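Local coordinates for uncharacterized conserved protein (Idiomarina loihiensis, PDB 2QSD) that is of unknown function but belongs to the DUF1543 family and forms a two-chain assembly rich in antiparallel beta sheet, at residues Ile29-Gly34 with Leu86-Phe91; Ala43-Trp48 with Lys53-Asp58. All blocks are in the same frame, centred on the assembly; numbering follows the deposited sequence.

Interaction 1. Residues Ile29-Gly34 with Leu86-Phe91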
ATOM      1  N   ILE A  29       7.652   2.734   3.301  1.00 39.16           N
ATOM      2  CA  ILE A  29       8.439   3.125   4.462  1.00 36.90           C
ATOM      3  C   ILE A  29       9.828   3.551   4.000  1.00 43.91           C
ATOM      4  O   ILE A  29      10.513   2.793   3.311  1.00 49.27           O
ATOM      5  CB  ILE A  29       8.562   1.951   5.454  1.00 46.81           C
ATOM      6  CG1 ILE A  29       7.212   1.659   6.119  1.00 39.98           C
ATOM      7  CG2 ILE A  29       9.650   2.205   6.497  1.00 47.89           C
ATOM      8  CD1 ILE A  29       6.847   2.632   7.199  1.00 58.60           C
ATOM      9  N   ARG A  30      10.229   4.770   4.359  1.00 39.99           N
ATOM     10  CA  ARG A  30      11.582   5.252   4.072  1.00 38.27           C
ATOM     11  C   ARG A  30      12.382   5.474   5.361  1.00 41.21           C
ATOM     12  O   ARG A  30      11.823   5.837   6.402  1.00 39.05           O
ATOM     13  CB  ARG A  30      11.557   6.556   3.260  1.00 32.89           C
ATOM     14  CG  ARG A  30      10.684   6.569   2.004  1.00 41.67           C
ATOM     15  CD  ARG A  30      10.997   5.427   1.037  1.00 45.31           C
ATOM     16  NE  ARG A  30      12.368   5.456   0.540  1.00 44.79           N
ATOM     17  CZ  ARG A  30      12.926   4.484  -0.179  1.00 47.46           C
ATOM     18  NH1 ARG A  30      12.235   3.396  -0.501  1.00 40.41           N
ATOM     19  NH2 ARG A  30      14.183   4.598  -0.576  1.00 38.41           N
ATOM     20  N   PHE A  31      13.691   5.254   5.277  1.00 37.52           N
ATOM     21  CA  PHE A  31      14.613   5.630   6.335  1.00 36.48           C
ATOM     22  C   PHE A  31      15.372   6.859   5.880  1.00 39.60           C
ATOM     23  O   PHE A  31      15.914   6.876   4.778  1.00 44.30           O
ATOM     24  CB  PHE A  31      15.573   4.486   6.657  1.00 40.83           C
ATOM     25  CG  PHE A  31      14.917   3.330   7.355  1.00 47.13           C
ATOM     26  CD1 PHE A  31      14.363   2.278   6.622  1.00 39.32           C
ATOM     27  CD2 PHE A  31      14.837   3.299   8.749  1.00 45.64           C
ATOM     28  CE1 PHE A  31      13.739   1.210   7.269  1.00 44.77           C
ATOM     29  CE2 PHE A  31      14.222   2.234   9.408  1.00 47.08           C
ATOM     30  CZ  PHE A  31      13.674   1.187   8.667  1.00 50.42           C
ATOM     31  N   VAL A  32      15.389   7.894   6.720  1.00 37.20           N
ATOM     32  CA  VAL A  32      16.027   9.169   6.380  1.00 38.13           C
ATOM     33  C   VAL A  32      16.786   9.743   7.579  1.00 42.73           C
ATOM     34  O   VAL A  32      16.435   9.466   8.730  1.00 39.27           O
ATOM     35  CB  VAL A  32      15.013  10.227   5.860  1.00 35.81           C
ATOM     36  CG1 VAL A  32      14.581   9.919   4.431  1.00 36.78           C
ATOM     37  CG2 VAL A  32      13.796  10.345   6.789  1.00 35.04           C
ATOM     38  N   VAL A  33      17.824  10.535   7.302  1.00 38.85           N
ATOM     39  CA  VAL A  33      18.662  11.122   8.342  1.00 34.47           C
ATOM     40  C   VAL A  33      18.750  12.644   8.216  1.00 38.56           C
ATOM     41  O   VAL A  33      19.082  13.164   7.156  1.00 48.54           O
ATOM     42  CB  VAL A  33      20.084  10.495   8.347  1.00 37.87           C
ATOM     43  CG1 VAL A  33      21.034  11.263   9.263  1.00 37.33           C
ATOM     44  CG2 VAL A  33      20.025   9.057   8.796  1.00 35.37           C
ATOM     45  N   GLY A  34      18.443  13.345   9.304  1.00 41.48           N
ATOM     46  CA  GLY A  34      18.573  14.797   9.369  1.00 44.01           C
ATOM     47  C   GLY A  34      18.483  15.337  10.792  1.00 46.87           C
ATOM     48  O   GLY A  34      18.092  14.610  11.709  1.00 47.50           O
ATOM     49  N   LEU A  86      21.446  -3.205  12.077  1.00 53.22           N
ATOM     50  CA  LEU A  86      20.035  -2.879  12.071  1.00 49.63           C
ATOM     51  C   LEU A  86      19.356  -3.512  10.853  1.00 51.09           C
ATOM     52  O   LEU A  86      19.786  -3.316   9.711  1.00 46.82           O
ATOM     53  CB  LEU A  86      19.889  -1.360  12.031  1.00 49.51           C
ATOM     54  CG  LEU A  86      18.680  -0.701  12.675  1.00 55.08           C
ATOM     55  CD1 LEU A  86      18.619  -1.013  14.159  1.00 60.80           C
ATOM     56  CD2 LEU A  86      18.783   0.788  12.449  1.00 52.54           C
ATOM     57  N   TYR A  87      18.303  -4.281  11.101  1.00 43.91           N
ATOM     58  CA  TYR A  87      17.553  -4.897  10.025  1.00 47.03           C
ATOM     59  C   TYR A  87      16.085  -4.525  10.094  1.00 51.64           C
ATOM     60  O   TYR A  87      15.458  -4.599  11.152  1.00 49.17           O
ATOM     61  CB  TYR A  87      17.701  -6.417  10.038  1.00 56.28           C
ATOM     62  CG  TYR A  87      19.037  -6.927   9.541  1.00 67.97           C
ATOM     63  CD1 TYR A  87      20.064  -7.233  10.437  1.00 67.36           C
ATOM     64  CD2 TYR A  87      19.274  -7.118   8.177  1.00 69.76           C
ATOM     65  CE1 TYR A  87      21.296  -7.705   9.990  1.00 68.86           C
ATOM     66  CE2 TYR A  87      20.506  -7.592   7.720  1.00 73.63           C
ATOM     67  CZ  TYR A  87      21.511  -7.886   8.635  1.00 71.26           C
ATOM     68  OH  TYR A  87      22.732  -8.354   8.199  1.00 70.78           O
ATOM     69  N   PHE A  88      15.555  -4.128   8.942  1.00 54.47           N
ATOM     70  CA  PHE A  88      14.147  -3.821   8.762  1.00 54.08           C
ATOM     71  C   PHE A  88      13.475  -5.010   8.080  1.00 56.58           C
ATOM     72  O   PHE A  88      13.899  -5.423   7.002  1.00 57.77           O
ATOM     73  CB  PHE A  88      14.028  -2.569   7.896  1.00 55.20           C
ATOM     74  CG  PHE A  88      12.631  -2.259   7.457  1.00 57.86           C
ATOM     75  CD1 PHE A  88      11.691  -1.788   8.371  1.00 52.98           C
ATOM     76  CD2 PHE A  88      12.259  -2.420   6.123  1.00 50.23           C
ATOM     77  CE1 PHE A  88      10.405  -1.486   7.970  1.00 56.58           C
ATOM     78  CE2 PHE A  88      10.970  -2.123   5.712  1.00 51.55           C
ATOM     79  CZ  PHE A  88      10.040  -1.653   6.641  1.00 63.57           C
ATOM     80  N   VAL A  89      12.434  -5.556   8.704  1.00 51.91           N
ATOM     81  CA  VAL A  89      11.782  -6.764   8.199  1.00 57.97           C
ATOM     82  C   VAL A  89      10.321  -6.512   7.828  1.00 62.83           C
ATOM     83  O   VAL A  89       9.496  -6.184   8.686  1.00 56.88           O
ATOM     84  CB  VAL A  89      11.875  -7.949   9.209  1.00 61.36           C
ATOM     85  CG1 VAL A  89      11.114  -9.168   8.693  1.00 59.01           C
ATOM     86  CG2 VAL A  89      13.328  -8.322   9.484  1.00 61.38           C
ATOM     87  N   ASN A  90      10.020  -6.682   6.541  1.00 71.88           N
ATOM     88  CA  ASN A  90       8.674  -6.520   5.999  1.00 77.74           C
ATOM     89  C   ASN A  90       7.935  -7.859   5.944  1.00 76.25           C
ATOM     90  O   ASN A  90       8.394  -8.791   5.280  1.00 78.00           O
ATOM     91  CB  ASN A  90       8.757  -5.885   4.602  1.00 80.61           C
ATOM     92  CG  ASN A  90       7.397  -5.749   3.923  1.00 96.14           C
ATOM     93  OD1 ASN A  90       7.244  -6.106   2.754  1.00 96.65           O
ATOM     94  ND2 ASN A  90       6.408  -5.227   4.651  1.00 99.67           N
ATOM     95  N   PHE A  91       6.805  -7.945   6.647  1.00 77.76           N
ATOM     96  CA  PHE A  91       5.977  -9.160   6.667  1.00 83.98           C
ATOM     97  C   PHE A  91       5.051  -9.246   5.452  1.00 88.05           C
ATOM     98  O   PHE A  91       4.505  -8.236   5.000  1.00 86.81           O
ATOM     99  CB  PHE A  91       5.130  -9.243   7.946  1.00 85.06           C
ATOM    100  CG  PHE A  91       5.919  -9.520   9.204  1.00 82.64           C
ATOM    101  CD1 PHE A  91       6.543 -10.750   9.402  1.00 84.77           C
ATOM    102  CD2 PHE A  91       6.005  -8.559  10.209  1.00 84.35           C
ATOM    103  CE1 PHE A  91       7.263 -11.007  10.573  1.00 83.56           C
ATOM    104  CE2 PHE A  91       6.719  -8.805  11.384  1.00 76.32           C
ATOM    105  CZ  PHE A  91       7.349 -10.031  11.565  1.00 80.58           C
TER

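Interaction 2. Residues Ala43-Trp48 with Lys53-Asp58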
ATOM      1  N   ALA A  43      15.283  14.060   0.810  1.00 43.41           N
ATOM      2  CA  ALA A  43      15.599  12.641   0.820  1.00 40.73           C
ATOM      3  C   ALA A  43      14.345  11.778   0.750  1.00 42.09           C
ATOM      4  O   ALA A  43      14.387  10.663   0.234  1.00 51.36           O
ATOM      5  CB  ALA A  43      16.426  12.285   2.046  1.00 37.81           C
ATOM      6  N   ILE A  44      13.234  12.294   1.273  1.00 41.62           N
ATOM      7  CA  ILE A  44      11.953  11.603   1.171  1.00 42.30           C
ATOM      8  C   ILE A  44      11.467  11.644  -0.270  1.00 42.51           C
ATOM      9  O   ILE A  44      11.128  10.603  -0.846  1.00 44.63           O
ATOM     10  CB  ILE A  44      10.893  12.207   2.108  1.00 40.88           C
ATOM     11  CG1 ILE A  44      11.296  11.976   3.560  1.00 35.11           C
ATOM     12  CG2 ILE A  44       9.518  11.580   1.848  1.00 33.33           C
ATOM     13  CD1 ILE A  44      10.433  12.712   4.550  1.00 42.22           C
ATOM     14  N   ARG A  45      11.469  12.846  -0.846  1.00 40.23           N
ATOM     15  CA  ARG A  45      11.096  13.048  -2.250  1.00 46.51           C
ATOM     16  C   ARG A  45      11.904  12.200  -3.226  1.00 44.89           C
ATOM     17  O   ARG A  45      11.331  11.612  -4.141  1.00 51.95           O
ATOM     18  CB  ARG A  45      11.176  14.522  -2.639  1.00 39.27           C
ATOM     19  CG  ARG A  45      10.016  15.344  -2.108  1.00 49.36           C
ATOM     20  CD  ARG A  45       9.751  16.547  -2.996  1.00 57.97           C
ATOM     21  NE  ARG A  45       8.452  17.168  -2.732  1.00 64.71           N
ATOM     22  CZ  ARG A  45       7.290  16.742  -3.227  1.00 62.83           C
ATOM     23  NH1 ARG A  45       6.169  17.384  -2.923  1.00 56.22           N
ATOM     24  NH2 ARG A  45       7.239  15.672  -4.017  1.00 63.74           N
ATOM     25  N   LYS A  46      13.216  12.108  -3.013  1.00 42.20           N
ATOM     26  CA  LYS A  46      14.068  11.327  -3.911  1.00 50.05           C
ATOM     27  C   LYS A  46      14.029   9.819  -3.642  1.00 50.04           C
ATOM     28  O   LYS A  46      14.424   9.026  -4.496  1.00 58.49           O
ATOM     29  CB  LYS A  46      15.507  11.870  -3.945  1.00 55.25           C
ATOM     30  CG  LYS A  46      16.421  11.416  -2.819  1.00 73.61           C
ATOM     31  CD  LYS A  46      17.897  11.528  -3.221  1.00 96.65           C
ATOM     32  CE  LYS A  46      18.354  12.979  -3.404  1.00103.01           C
ATOM     33  NZ  LYS A  46      19.797  13.068  -3.788  1.00104.70           N
ATOM     34  N   GLY A  47      13.550   9.427  -2.464  1.00 48.31           N
ATOM     35  CA  GLY A  47      13.391   8.011  -2.132  1.00 42.23           C
ATOM     36  C   GLY A  47      12.034   7.448  -2.533  1.00 46.87           C
ATOM     37  O   GLY A  47      11.881   6.231  -2.677  1.00 44.93           O
ATOM     38  N   TRP A  48      11.049   8.332  -2.706  1.00 39.54           N
ATOM     39  CA  TRP A  48       9.700   7.938  -3.143  1.00 42.60           C
ATOM     40  C   TRP A  48       9.725   7.380  -4.562  1.00 37.78           C
ATOM     41  O   TRP A  48      10.199   8.035  -5.474  1.00 43.20           O
ATOM     42  CB  TRP A  48       8.726   9.122  -3.045  1.00 32.59           C
ATOM     43  CG  TRP A  48       7.359   8.846  -3.595  1.00 34.26           C
ATOM     44  CD1 TRP A  48       6.774   9.458  -4.666  1.00 33.15           C
ATOM     45  CD2 TRP A  48       6.395   7.898  -3.101  1.00 26.33           C
ATOM     46  NE1 TRP A  48       5.512   8.956  -4.866  1.00 37.85           N
ATOM     47  CE2 TRP A  48       5.257   7.992  -3.929  1.00 26.39           C
ATOM     48  CE3 TRP A  48       6.384   6.983  -2.041  1.00 28.68           C
ATOM     49  CZ2 TRP A  48       4.122   7.205  -3.737  1.00 32.30           C
ATOM     50  CZ3 TRP A  48       5.251   6.195  -1.852  1.00 24.92           C
ATOM     51  CH2 TRP A  48       4.140   6.313  -2.696  1.00 29.00           C
ATOM     52  N   LYS A  53       3.926  14.501  -7.503  1.00 45.81           N
ATOM     53  CA  LYS A  53       2.769  15.346  -7.222  1.00 51.48           C
ATOM     54  C   LYS A  53       1.775  14.680  -6.269  1.00 51.51           C
ATOM     55  O   LYS A  53       1.234  13.607  -6.564  1.00 53.44           O
ATOM     56  CB  LYS A  53       2.073  15.769  -8.519  1.00 50.98           C
ATOM     57  CG  LYS A  53       0.880  16.694  -8.313  1.00 56.55           C
ATOM     58  CD  LYS A  53       0.562  17.470  -9.584  1.00 78.01           C
ATOM     59  CE  LYS A  53      -0.749  18.234  -9.454  1.00 88.81           C
ATOM     60  NZ  LYS A  53      -1.927  17.358  -9.722  1.00 87.20           N
ATOM     61  N   GLY A  54       1.555  15.330  -5.127  1.00 49.05           N
ATOM     62  CA  GLY A  54       0.567  14.887  -4.145  1.00 49.06           C
ATOM     63  C   GLY A  54       1.148  14.030  -3.038  1.00 50.71           C
ATOM     64  O   GLY A  54       0.404  13.475  -2.229  1.00 56.03           O
ATOM     65  N   LEU A  55       2.476  13.924  -3.006  1.00 44.39           N
ATOM     66  CA  LEU A  55       3.183  13.149  -1.995  1.00 40.31           C
ATOM     67  C   LEU A  55       2.911  13.704  -0.602  1.00 43.68           C
ATOM     68  O   LEU A  55       2.956  14.915  -0.381  1.00 46.09           O
ATOM     69  CB  LEU A  55       4.686  13.141  -2.288  1.00 42.59           C
ATOM     70  CG  LEU A  55       5.650  12.359  -1.388  1.00 42.21           C
ATOM     71  CD1 LEU A  55       5.333  10.870  -1.385  1.00 37.71           C
ATOM     72  CD2 LEU A  55       7.071  12.590  -1.846  1.00 39.99           C
ATOM     73  N   HIS A  56       2.601  12.810   0.327  1.00 44.91           N
ATOM     74  CA  HIS A  56       2.284  13.216   1.688  1.00 39.64           C
ATOM     75  C   HIS A  56       2.885  12.273   2.709  1.00 43.26           C
ATOM     76  O   HIS A  56       3.016  11.070   2.472  1.00 43.97           O
ATOM     77  CB  HIS A  56       0.766  13.325   1.893  1.00 32.98           C
ATOM     78  CG  HIS A  56       0.009  12.094   1.497  1.00 39.17           C
ATOM     79  ND1 HIS A  56      -0.352  11.119   2.402  1.00 44.89           N
ATOM     80  CD2 HIS A  56      -0.462  11.682   0.294  1.00 37.09           C
ATOM     81  CE1 HIS A  56      -1.008  10.158   1.777  1.00 37.35           C
ATOM     82  NE2 HIS A  56      -1.085  10.473   0.495  1.00 41.71           N
ATOM     83  N   LEU A  57       3.254  12.850   3.844  1.00 44.06           N
ATOM     84  CA  LEU A  57       3.742  12.130   5.001  1.00 45.36           C
ATOM     85  C   LEU A  57       2.551  11.701   5.855  1.00 44.65           C
ATOM     86  O   LEU A  57       1.665  12.511   6.126  1.00 46.04           O
ATOM     87  CB  LEU A  57       4.643  13.073   5.787  1.00 45.39           C
ATOM     88  CG  LEU A  57       5.450  12.561   6.962  1.00 56.54           C
ATOM     89  CD1 LEU A  57       6.663  11.796   6.473  1.00 52.89           C
ATOM     90  CD2 LEU A  57       5.855  13.761   7.788  1.00 56.43           C
ATOM     91  N   ASP A  58       2.530  10.438   6.280  1.00 44.79           N
ATOM     92  CA  ASP A  58       1.400   9.903   7.060  1.00 42.77           C
ATOM     93  C   ASP A  58       1.716   9.563   8.516  1.00 48.71           C
ATOM     94  O   ASP A  58       0.895   9.795   9.399  1.00 49.95           O
ATOM     95  CB  ASP A  58       0.761   8.704   6.354  1.00 47.06           C
ATOM     96  CG  ASP A  58      -0.039   9.110   5.122  1.00 64.37           C
ATOM     97  OD1 ASP A  58      -0.303  10.321   4.947  1.00 59.19           O
ATOM     98  OD2 ASP A  58      -0.402   8.217   4.325  1.00 77.66           O
TER

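Interaction 1. Residues Ile29-Gly34 with Leu86-Phe91
F31 and F88 meet between two strands that belong to different antiparallel sheets: 29-34 lies on strand 26-34, 86-91 on strand 85-90. The segments run in roughly opposite directions without pairing, and the backbones stay well apart, with F31 CA 9.8 Å from F88 CA and I29 CA the same distance from N90 CA, so side chains alone bridge the gap. Since neighbouring side chains of a strand alternate in direction, I29 and F31 point at the other strand together, and F88 points back at them.

The two phenyl rings form an offset T-shaped stack, with planes at 77° and centroids 5.2 Å apart. F31 presents its edge: its CZ lies 3.6 Å from CD1 of F88, and its CE1 reaches one face of the F88 ring near the rim, 3.6 Å from CG. A chi1 of 171° swings CG of F88 opposite the backbone N and sets the direction in which this ring leaves its strand. A beta-branched isoleucine suits the place beside it, because the CG2 methyl of I29 obliquely approaches the far end of the same ring, 3.9 Å from CZ.

Residues of both sheets close round this small, largely buried cluster. On strand 9-17, L12 touches I29 and F31, while F105 of strand 105-110 meets the F88 ring and also packs on I29. I24 of the second subunit rests on I29 and F88, which places the junction of the sheets at the dimer contact; on its far side, strand 85-90 carries Y87 and V89 against helix 113-122.

Interaction 2. Residues Ala43-Trp48 with Lys53-Asp58
L55 reaches out from 53-58 between R45 and W48, its two methyls dividing the work. CD1 sits over one face of the indole in a CH-pi contact, 3.6 Å from the centroid of the five-membered ring of W48 and only 11° off its normal. CD2 turns to the arginine, 3.8 Å from NH2 of R45, meeting the guanidinium obliquely, and also lies 4.0 Å from CB of W48. A forked leucine fits this position because one side chain can serve both neighbours. Its CG is anti to the backbone N (chi1 -178°), which carries the fork toward the helix.

After helix 41-47 the chain turns back, bringing first L55 and then L57, in strand 56-62 of an antiparallel sheet, against the helix. W48 N still bonds to I44 O, and the indole NE1 bonds to T51 O. R45 runs extended from CG to NE, so its alkyl part passes L55 while NE bonds to P179 O near the C terminus.

One turn before W48, CD1 of I44 loosely approaches CD1 of L57 at 4.3 Å. H56 leaves its backbone on the side away from the helix, and its ND1 donates to OD1 of D58 over 2.7 Å. This bent bond lies in the imidazole plane but meets the syn side of OD1 30° off the carboxylate plane, while NE2 bonds to E25 OE1 and Y175 stacks on the ring.

After strand 9-17, strand 26-34 supplies 29-34, and helix 41-47 follows it; interaction 2 then closes a short loop of four residues between 43-48 and 53-58. The chain continues along strand 56-62 and through 65-66 and 69-74 before strand 85-90 closes the much longer loop of interaction 1, inside which interaction 2 is wholly nested. Their centres lie about 15 Å apart, yet they touch: CG1 of V32 is 3.8 Å from CB of A43. Interaction 2 holds the helix to the sheet containing strands 26-34 and 56-62, and interaction 1 joins that sheet to the three-stranded one of 85-90.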